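Local coordinates for Sys-1 protein (Caenorhabditis elegans, PDB 3C2G) that acts as a beta-catenin that binds the TCF transcription factor POP-1 directly and activates or represses target genes of the Wnt signaling asymmetry pathway, at residues Ala10-Trp14 against Met26-Ile30; Gly61-Gln65 against Leu77-Leu82; Ile225-Asn229 against Gly279-Ser283; Ile260-Phe264 against Asp299-Gly304. One frame throughout, in Å; residues are numbered along the deposited sequence.

Interaction 1: residues Ala10-Trp14 against Met26-Ile30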
# COMPACT_ATOMS: atom_id res chain seq x y z
N ALA A 10 -53.59 -6.87 9.57
CA ALA A 10 -52.83 -5.94 8.73
C ALA A 10 -52.12 -6.63 7.55
O ALA A 10 -52.21 -6.17 6.41
CB ALA A 10 -51.81 -5.18 9.59
N ILE A 11 -51.43 -7.73 7.84
CA ILE A 11 -50.74 -8.52 6.82
C ILE A 11 -51.74 -9.14 5.83
O ILE A 11 -51.57 -9.03 4.61
CB ILE A 11 -49.82 -9.58 7.49
CG1 ILE A 11 -48.58 -8.88 8.08
CG2 ILE A 11 -49.41 -10.68 6.51
CD1 ILE A 11 -47.88 -9.63 9.18
N ARG A 12 -52.79 -9.77 6.37
CA ARG A 12 -53.83 -10.41 5.57
C ARG A 12 -54.57 -9.41 4.69
O ARG A 12 -54.91 -9.71 3.55
CB ARG A 12 -54.81 -11.17 6.49
CG ARG A 12 -56.09 -11.66 5.81
CD ARG A 12 -56.98 -12.50 6.73
NE ARG A 12 -57.94 -11.70 7.50
CZ ARG A 12 -57.91 -11.55 8.82
NH1 ARG A 12 -56.97 -12.15 9.55
NH2 ARG A 12 -58.83 -10.81 9.43
N LEU A 13 -54.80 -8.21 5.21
CA LEU A 13 -55.64 -7.21 4.54
C LEU A 13 -54.89 -6.19 3.69
O LEU A 13 -55.51 -5.43 2.92
CB LEU A 13 -56.53 -6.50 5.57
CG LEU A 13 -58.02 -6.90 5.71
CD1 LEU A 13 -58.29 -8.40 5.62
CD2 LEU A 13 -58.61 -6.32 7.00
N TRP A 14 -53.56 -6.16 3.81
CA TRP A 14 -52.77 -5.10 3.18
C TRP A 14 -53.14 -4.85 1.72
O TRP A 14 -53.44 -3.71 1.33
CB TRP A 14 -51.26 -5.37 3.29
CG TRP A 14 -50.45 -4.31 2.60
CD1 TRP A 14 -50.08 -4.28 1.29
CD2 TRP A 14 -49.94 -3.09 3.18
NE1 TRP A 14 -49.37 -3.14 1.02
CE2 TRP A 14 -49.26 -2.39 2.16
CE3 TRP A 14 -49.98 -2.54 4.47
CZ2 TRP A 14 -48.64 -1.16 2.39
CZ3 TRP A 14 -49.36 -1.32 4.70
CH2 TRP A 14 -48.69 -0.64 3.66
N MSE A 26 -51.67 0.32 9.51
CA MSE A 26 -51.26 -1.08 9.36
C MSE A 26 -49.74 -1.23 9.46
O MSE A 26 -49.25 -2.17 10.08
CB MSE A 26 -51.79 -1.66 8.04
CG MSE A 26 -53.30 -1.93 8.02
SE MSE A 26 -54.00 -2.68 6.32
CE MSE A 26 -53.76 -1.16 5.13
N ALA A 27 -49.00 -0.28 8.88
CA ALA A 27 -47.54 -0.28 8.97
C ALA A 27 -47.02 -0.13 10.41
O ALA A 27 -46.20 -0.94 10.86
CB ALA A 27 -46.93 0.77 8.05
N LYS A 28 -47.52 0.87 11.14
CA LYS A 28 -47.20 1.03 12.57
C LYS A 28 -47.47 -0.25 13.34
O LYS A 28 -46.65 -0.69 14.16
CB LYS A 28 -48.00 2.17 13.20
CG LYS A 28 -47.66 3.56 12.68
CD LYS A 28 -48.54 4.62 13.35
CE LYS A 28 -48.17 6.03 12.89
NZ LYS A 28 -49.15 7.06 13.38
N THR A 29 -48.63 -0.85 13.07
CA THR A 29 -49.07 -2.08 13.71
C THR A 29 -48.06 -3.20 13.50
O THR A 29 -47.56 -3.78 14.48
CB THR A 29 -50.48 -2.48 13.19
OG1 THR A 29 -51.40 -1.42 13.48
CG2 THR A 29 -50.96 -3.77 13.84
N ILE A 30 -47.75 -3.50 12.24
CA ILE A 30 -46.75 -4.51 11.90
C ILE A 30 -45.38 -4.22 12.54
O ILE A 30 -44.72 -5.12 13.04
CB ILE A 30 -46.61 -4.69 10.37
CG1 ILE A 30 -47.92 -5.26 9.79
CG2 ILE A 30 -45.42 -5.60 10.02
CD1 ILE A 30 -48.06 -5.12 8.28
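I30 N donates to M26 O (2.9 Å), one backbone turn of helix 20-37 that brings the side chains of both residues onto the face turned to helix 3-13. No hydrogen bond crosses the contact, which is apolar. A10 lies at its middle: the backbones close in to 5.1 Å between A10 CA and M26 CA, and A10 CB fits between M26 CB, at 3.8 Å, and I30 CG1, at 3.9 Å. The CG1 arm of I30, swung anti to its carbonyl carbon (chi1 -65°), carries CD1 to within 3.8 Å of I11 CG1. Placing an alanine here would strip away CG1 and CD1 and would probably open a gap beside A10 CB and I11 CG1. M26, present as selenomethionine, runs straight to its selenium and then bends, so that CE comes obliquely to the W14 indole, 4.1 Å from W14 CE3. W14 CG lies anti to the backbone N (chi1 178°), which carries the indole to helix 20-37, its benzo edge at A27 N, 4.3 Å from W14 CZ3; the pyrrole nitrogen, NE1, is held by D60. The two consecutive helices thus pair at the N-terminal end of the armadillo domain. Helix 47-62 covers I11 and I30 through I54 and W14 through I57, while helix 71-90 covers A27.

Interaction 2: residues Gly61-Gln65 against Leu77-Leu82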
# COMPACT_ATOMS: atom_id res chain seq x y z
N GLY A 61 -45.47 -0.85 -0.07
CA GLY A 61 -45.64 0.45 0.61
C GLY A 61 -44.77 1.58 0.07
O GLY A 61 -45.15 2.75 0.13
N LEU A 62 -43.60 1.24 -0.47
CA LEU A 62 -42.69 2.23 -1.02
C LEU A 62 -43.10 2.73 -2.40
O LEU A 62 -42.67 3.78 -2.82
CB LEU A 62 -41.25 1.71 -1.03
CG LEU A 62 -40.68 1.38 0.36
CD1 LEU A 62 -39.35 0.66 0.28
CD2 LEU A 62 -40.55 2.63 1.21
N LYS A 63 -43.94 1.96 -3.09
CA LYS A 63 -44.43 2.36 -4.41
C LYS A 63 -45.32 3.59 -4.34
O LYS A 63 -46.03 3.78 -3.35
CB LYS A 63 -45.18 1.21 -5.09
CG LYS A 63 -44.28 0.10 -5.55
CD LYS A 63 -45.03 -0.98 -6.30
CE LYS A 63 -44.21 -2.25 -6.32
NZ LYS A 63 -44.66 -3.21 -7.36
N PRO A 64 -45.26 4.46 -5.37
CA PRO A 64 -46.13 5.64 -5.40
C PRO A 64 -47.59 5.25 -5.51
O PRO A 64 -47.94 4.34 -6.25
CB PRO A 64 -45.69 6.39 -6.66
CG PRO A 64 -45.00 5.36 -7.51
CD PRO A 64 -44.37 4.39 -6.55
N GLN A 65 -48.44 5.94 -4.74
CA GLN A 65 -49.88 5.77 -4.83
C GLN A 65 -50.46 6.93 -5.67
O GLN A 65 -50.15 8.09 -5.40
CB GLN A 65 -50.51 5.75 -3.44
CG GLN A 65 -49.74 4.90 -2.43
CD GLN A 65 -50.56 4.55 -1.20
OE1 GLN A 65 -51.76 4.25 -1.30
NE2 GLN A 65 -49.93 4.58 -0.02
N LEU A 77 -44.91 6.85 6.61
CA LEU A 77 -45.14 5.48 6.17
C LEU A 77 -43.82 4.77 5.96
O LEU A 77 -43.56 3.74 6.60
CB LEU A 77 -45.98 5.47 4.88
CG LEU A 77 -46.22 4.13 4.17
CD1 LEU A 77 -47.09 3.20 5.00
CD2 LEU A 77 -46.86 4.38 2.82
N TRP A 78 -42.97 5.35 5.10
CA TRP A 78 -41.66 4.78 4.78
C TRP A 78 -40.73 4.64 5.98
O TRP A 78 -39.99 3.65 6.09
CB TRP A 78 -40.98 5.57 3.65
CG TRP A 78 -41.80 5.64 2.38
CD1 TRP A 78 -42.86 4.84 2.03
CD2 TRP A 78 -41.60 6.53 1.28
NE1 TRP A 78 -43.34 5.19 0.79
CE2 TRP A 78 -42.58 6.22 0.30
CE3 TRP A 78 -40.69 7.56 1.02
CZ2 TRP A 78 -42.68 6.91 -0.91
CZ3 TRP A 78 -40.79 8.25 -0.19
CH2 TRP A 78 -41.78 7.92 -1.14
N TYR A 79 -40.77 5.59 6.91
CA TYR A 79 -39.93 5.47 8.09
C TYR A 79 -40.24 4.17 8.82
O TYR A 79 -39.33 3.52 9.33
CB TYR A 79 -40.07 6.66 9.03
CG TYR A 79 -39.15 6.56 10.23
CD1 TYR A 79 -37.84 7.03 10.17
CD2 TYR A 79 -39.59 5.97 11.42
CE1 TYR A 79 -36.98 6.92 11.26
CE2 TYR A 79 -38.73 5.86 12.53
CZ TYR A 79 -37.44 6.34 12.44
OH TYR A 79 -36.59 6.25 13.52
N ASN A 80 -41.53 3.82 8.89
CA ASN A 80 -41.97 2.59 9.56
C ASN A 80 -41.51 1.34 8.82
O ASN A 80 -40.93 0.44 9.43
CB ASN A 80 -43.49 2.58 9.71
CG ASN A 80 -43.97 3.42 10.89
OD1 ASN A 80 -44.36 2.87 11.91
ND2 ASN A 80 -43.93 4.74 10.76
N LEU A 81 -41.78 1.29 7.52
CA LEU A 81 -41.38 0.17 6.68
C LEU A 81 -39.85 0.01 6.60
O LEU A 81 -39.33 -1.11 6.66
CB LEU A 81 -41.97 0.32 5.28
CG LEU A 81 -43.49 0.50 5.16
CD1 LEU A 81 -43.87 0.83 3.74
CD2 LEU A 81 -44.27 -0.71 5.64
N LEU A 82 -39.13 1.13 6.49
CA LEU A 82 -37.67 1.06 6.42
C LEU A 82 -37.09 0.62 7.74
O LEU A 82 -36.06 -0.04 7.77
CB LEU A 82 -37.07 2.39 5.96
CG LEU A 82 -37.47 2.77 4.53
CD1 LEU A 82 -37.06 4.21 4.20
CD2 LEU A 82 -36.91 1.78 3.52
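Stacked helices of the armadillo superhelix meet here where G61 and L62, in the last turn of helix 47-62, lie against L77, W78, L81 and L82 of helix 71-90. The polar link is W78 NE1 to G61 O, 3.1 Å long and bent, with an N-H...O angle of 140°. The oxygen sits close to the indole plane, whereas the N-H reaches it from a position tilted 31° from the carbonyl plane. The bond gives the indole N-H an acceptor and helps to hold the ring beside the helix end. W78 CG, anti to its carbonyl carbon (chi1 -57°), brings the indole over to G61 and L62. L62 CD2 then covers a ring face, a CH-pi contact 3.6 Å from the centroid of the W78 five-membered ring and nearest to W78 CD1. Gripped at an edge and covered on a face, the indole has little freedom to turn on this side. G61 has no beta carbon, and L81 CD1 packs directly on its backbone, 3.6 Å from G61 CA. L77 CD2 rests on the same carbonyl, 3.6 Å from G61 O. Helices 115-122 and 134-150 continue the stack, with L122 and C136 touching W78 and L118 touching L62. Beyond the helix end the chain runs on extended, and the Q65 side chain puts NE2 4.2 Å from L77 CD2; at the other end, L62 CD1 stands 4.2 Å from L82 CD2.

Interaction 3: residues Ile225-Asn229 against Gly279-Ser283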
# COMPACT_ATOMS: atom_id res chain seq x y z
N ILE A 225 -11.26 11.18 -9.37
CA ILE A 225 -9.99 11.75 -8.98
C ILE A 225 -10.18 13.24 -8.68
O ILE A 225 -9.78 13.71 -7.61
CB ILE A 225 -8.87 11.47 -10.01
CG1 ILE A 225 -8.54 9.98 -10.01
CG2 ILE A 225 -7.64 12.28 -9.69
CD1 ILE A 225 -7.36 9.60 -10.89
N ILE A 226 -10.82 13.96 -9.58
CA ILE A 226 -11.04 15.40 -9.37
C ILE A 226 -11.98 15.64 -8.18
O ILE A 226 -11.76 16.55 -7.36
CB ILE A 226 -11.56 16.07 -10.67
CG1 ILE A 226 -10.54 15.92 -11.81
CG2 ILE A 226 -11.92 17.54 -10.45
CD1 ILE A 226 -9.20 16.64 -11.58
N LYS A 227 -13.00 14.79 -8.07
CA LYS A 227 -14.01 14.95 -7.04
C LYS A 227 -13.46 14.63 -5.66
O LYS A 227 -13.62 15.43 -4.73
CB LYS A 227 -15.22 14.07 -7.33
CG LYS A 227 -16.13 14.59 -8.44
CD LYS A 227 -17.42 13.78 -8.40
CE LYS A 227 -18.21 13.86 -9.67
NZ LYS A 227 -19.63 13.51 -9.37
N LEU A 228 -12.79 13.49 -5.53
CA LEU A 228 -12.23 13.11 -4.25
C LEU A 228 -11.17 14.10 -3.77
O LEU A 228 -11.11 14.39 -2.57
CB LEU A 228 -11.73 11.67 -4.29
CG LEU A 228 -12.89 10.65 -4.35
CD1 LEU A 228 -12.37 9.21 -4.42
CD2 LEU A 228 -13.86 10.83 -3.16
N ASN A 229 -10.38 14.66 -4.70
CA ASN A 229 -9.42 15.70 -4.36
C ASN A 229 -10.07 16.95 -3.81
O ASN A 229 -9.56 17.53 -2.87
CB ASN A 229 -8.53 16.08 -5.56
CG ASN A 229 -7.39 15.08 -5.79
OD1 ASN A 229 -7.13 14.21 -4.96
ND2 ASN A 229 -6.71 15.21 -6.92
N GLY A 279 -2.45 9.75 -13.51
CA GLY A 279 -3.60 10.66 -13.59
C GLY A 279 -3.76 11.49 -12.32
O GLY A 279 -4.01 12.68 -12.37
N PHE A 280 -3.59 10.83 -11.18
CA PHE A 280 -3.70 11.45 -9.88
C PHE A 280 -2.60 12.51 -9.69
O PHE A 280 -2.86 13.64 -9.22
CB PHE A 280 -3.63 10.35 -8.82
CG PHE A 280 -3.74 10.85 -7.40
CD1 PHE A 280 -4.93 11.39 -6.93
CD2 PHE A 280 -2.65 10.76 -6.54
CE1 PHE A 280 -5.03 11.84 -5.63
CE2 PHE A 280 -2.75 11.20 -5.22
CZ PHE A 280 -3.94 11.75 -4.77
N VAL A 281 -1.39 12.17 -10.08
CA VAL A 281 -0.28 13.10 -9.97
C VAL A 281 -0.44 14.30 -10.91
O VAL A 281 -0.11 15.41 -10.52
CB VAL A 281 1.07 12.40 -10.15
CG1 VAL A 281 2.23 13.43 -10.17
CG2 VAL A 281 1.27 11.35 -9.04
N ARG A 282 -0.96 14.10 -12.11
CA ARG A 282 -1.20 15.23 -13.02
C ARG A 282 -2.36 16.12 -12.54
O ARG A 282 -2.48 17.27 -12.95
CB ARG A 282 -1.43 14.75 -14.48
CG ARG A 282 -0.29 13.84 -15.05
CD ARG A 282 -0.44 13.41 -16.53
NE ARG A 282 -1.80 13.03 -16.94
CZ ARG A 282 -2.29 11.79 -17.04
NH1 ARG A 282 -1.54 10.72 -16.74
NH2 ARG A 282 -3.54 11.60 -17.43
N SER A 283 -3.21 15.60 -11.67
CA SER A 283 -4.31 16.39 -11.10
C SER A 283 -3.92 17.02 -9.76
O SER A 283 -4.77 17.51 -9.03
CB SER A 283 -5.55 15.53 -10.94
OG SER A 283 -5.70 14.67 -12.06
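I225 overlaps the rim of F280 with its CG2 methyl, which lies near the ring plane, 4.0 Å from F280 CD1, and also 3.9 Å from S283 OG. The pair joins two helices of the armadillo superhelix, the first turns of helix 224-239 and the end of helix 274-282; helix 251-270, which comes between them in the chain, packs against L228. I225 CG2 stands anti to the backbone N, which leaves CG1 to carry CD1 over the backbone of G279 and F280. One turn on, N229 brings its amide to the same ring: OD1 sits at the edge near the ring plane, 3.2 Å from F280 CE1, with the amide and ring planes 51° apart. The oxygen thus faces the slightly positive C-H rim of the phenyl group, probably a mildly favourable contact. N229 ND2 points on toward S283 O, at 3.7 Å too far to count as a hydrogen bond. I226 adds its CD1 beside S283 CB, at 3.9 Å. F280 extends to this side with CG anti to its backbone N (chi1 -180°), and I289 of helix 285-292 touches it as well. S283, the first residue to leave helical geometry, spends its hydrogen bond on its own helix while OG still touches I225 CG2: S283 OG donates to G279 O at 2.6 Å, 28° out of the carbonyl plane.

Interaction 4: residues Ile260-Phe264 against Asp299-Gly304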
# COMPACT_ATOMS: atom_id res chain seq x y z
N ILE A 260 -11.82 12.79 5.46
CA ILE A 260 -10.52 12.86 4.79
C ILE A 260 -9.84 11.48 4.74
O ILE A 260 -9.27 11.08 3.72
CB ILE A 260 -9.61 13.89 5.48
CG1 ILE A 260 -10.12 15.30 5.23
CG2 ILE A 260 -8.14 13.72 5.06
CD1 ILE A 260 -9.71 16.26 6.30
N ILE A 261 -9.88 10.76 5.85
CA ILE A 261 -9.28 9.44 5.96
C ILE A 261 -9.94 8.43 5.02
O ILE A 261 -9.25 7.67 4.34
CB ILE A 261 -9.29 8.94 7.42
CG1 ILE A 261 -8.34 9.81 8.27
CG2 ILE A 261 -8.92 7.47 7.50
CD1 ILE A 261 -8.34 9.52 9.76
N ARG A 262 -11.26 8.43 4.94
CA ARG A 262 -11.94 7.54 4.03
C ARG A 262 -11.74 7.93 2.56
O ARG A 262 -11.79 7.09 1.67
CB ARG A 262 -13.44 7.44 4.38
CG ARG A 262 -13.73 6.71 5.71
CD ARG A 262 -15.24 6.72 5.99
NE ARG A 262 -15.61 6.17 7.30
CZ ARG A 262 -16.26 5.03 7.48
NH1 ARG A 262 -16.64 4.28 6.44
NH2 ARG A 262 -16.56 4.63 8.72
N THR A 263 -11.52 9.21 2.30
CA THR A 263 -11.17 9.65 0.96
C THR A 263 -9.77 9.15 0.57
O THR A 263 -9.58 8.71 -0.56
CB THR A 263 -11.25 11.16 0.83
OG1 THR A 263 -12.60 11.56 1.05
CG2 THR A 263 -10.82 11.61 -0.55
N PHE A 264 -8.82 9.18 1.51
CA PHE A 264 -7.51 8.59 1.26
C PHE A 264 -7.65 7.10 0.97
O PHE A 264 -7.07 6.59 0.02
CB PHE A 264 -6.54 8.80 2.45
CG PHE A 264 -6.03 10.23 2.62
CD1 PHE A 264 -5.86 11.08 1.53
CD2 PHE A 264 -5.68 10.69 3.89
CE1 PHE A 264 -5.36 12.38 1.71
CE2 PHE A 264 -5.18 11.99 4.08
CZ PHE A 264 -5.02 12.83 2.99
N ASP A 299 -3.89 9.62 12.74
CA ASP A 299 -4.60 8.70 11.85
C ASP A 299 -4.64 9.31 10.46
O ASP A 299 -4.42 8.63 9.47
CB ASP A 299 -6.02 8.41 12.36
CG ASP A 299 -6.04 7.44 13.54
OD1 ASP A 299 -5.10 6.61 13.65
OD2 ASP A 299 -6.99 7.51 14.36
N LEU A 300 -4.92 10.60 10.42
CA LEU A 300 -4.98 11.33 9.18
C LEU A 300 -3.59 11.33 8.52
O LEU A 300 -3.47 11.03 7.34
CB LEU A 300 -5.51 12.75 9.44
CG LEU A 300 -5.80 13.66 8.25
CD1 LEU A 300 -6.52 14.91 8.72
CD2 LEU A 300 -4.51 14.07 7.58
N ILE A 301 -2.55 11.62 9.30
CA ILE A 301 -1.19 11.61 8.76
C ILE A 301 -0.79 10.21 8.26
O ILE A 301 -0.27 10.08 7.15
CB ILE A 301 -0.16 12.21 9.77
CG1 ILE A 301 -0.46 13.71 9.98
CG2 ILE A 301 1.28 12.01 9.27
CD1 ILE A 301 0.08 14.28 11.26
N ARG A 302 -1.04 9.18 9.07
CA ARG A 302 -0.78 7.80 8.63
C ARG A 302 -1.44 7.47 7.29
O ARG A 302 -0.83 6.81 6.45
CB ARG A 302 -1.20 6.77 9.67
CG ARG A 302 -0.13 6.42 10.69
CD ARG A 302 -0.49 5.16 11.47
NE ARG A 302 -1.51 5.42 12.48
CZ ARG A 302 -1.26 5.93 13.69
NH1 ARG A 302 -0.03 6.24 14.06
NH2 ARG A 302 -2.27 6.13 14.55
N ALA A 303 -2.67 7.92 7.12
CA ALA A 303 -3.44 7.53 5.95
C ALA A 303 -2.99 8.28 4.70
O ALA A 303 -2.99 7.72 3.61
CB ALA A 303 -4.93 7.70 6.19
N GLY A 304 -2.63 9.55 4.86
CA GLY A 304 -2.10 10.36 3.77
C GLY A 304 -0.76 9.84 3.26
O GLY A 304 -0.55 9.72 2.05
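Apolar contacts come first between I260, I261 and F264 of helix 251-270 and D299, L300 and A303 of helix 298-311, armadillo helices whose short segments run nearly parallel, 16° apart with axes 9.2 Å from each other. I260 CG2 meets L300 CG at 4.0 Å, and I261 sends CD1 past the L300 backbone to D299 CB, at 3.7 Å. I261 CG2 and F264 both reach A303, whose CB lies 3.8 Å from F264 CD2; the next ring atom, F264 CE2, stands 4.1 Å from L300 CD2. Ring contacts come next. F264 CG is anti to its carbonyl carbon (chi1 -73°), which lays the phenyl group against the backbone of the other helix: G304 CA sits over one face, 3.8 Å from the ring centroid and 22° off its normal, a CH-pi contact. The opposite face lies against I260 O. A serine in place of F264 would probably strip G304 CA of its aromatic cover and open a gap beside A303 and L300. Charge stays at the margin: R302 NH2 and D299 OD1 form a salt bridge of 3.0 Å within helix 298-311, the nitrogen on the anti side of the carboxylate. V292 and I289 of helix 285-292 also touch F264. With no hydrogen bond between the segments, they are held together by fit and dispersion, while the ion pair probably helps to hold the D299 carboxylate away from I261.

How the interactions relate
From the N terminus, interaction 1 closes the short connection between helices 3-13 and 20-37, and interaction 2 the next one, between helices 47-62 and 71-90. They lie in series but touch: W14 rests on G61, A27 on L77 and L81, and K28 on N80, joining four successive helices at one end of the superhelix. About 20 Å separates the nearest atoms of interaction 2 and interaction 4. Interactions 3 and 4 close longer loops that cross, the order along the chain being 225-229, 260-264, 279-283, 299-304. L228 O against T263 CG2 brings them together, so helices 224-239, 251-270, 274-282 and 298-311 interlock nearer the middle of the chain.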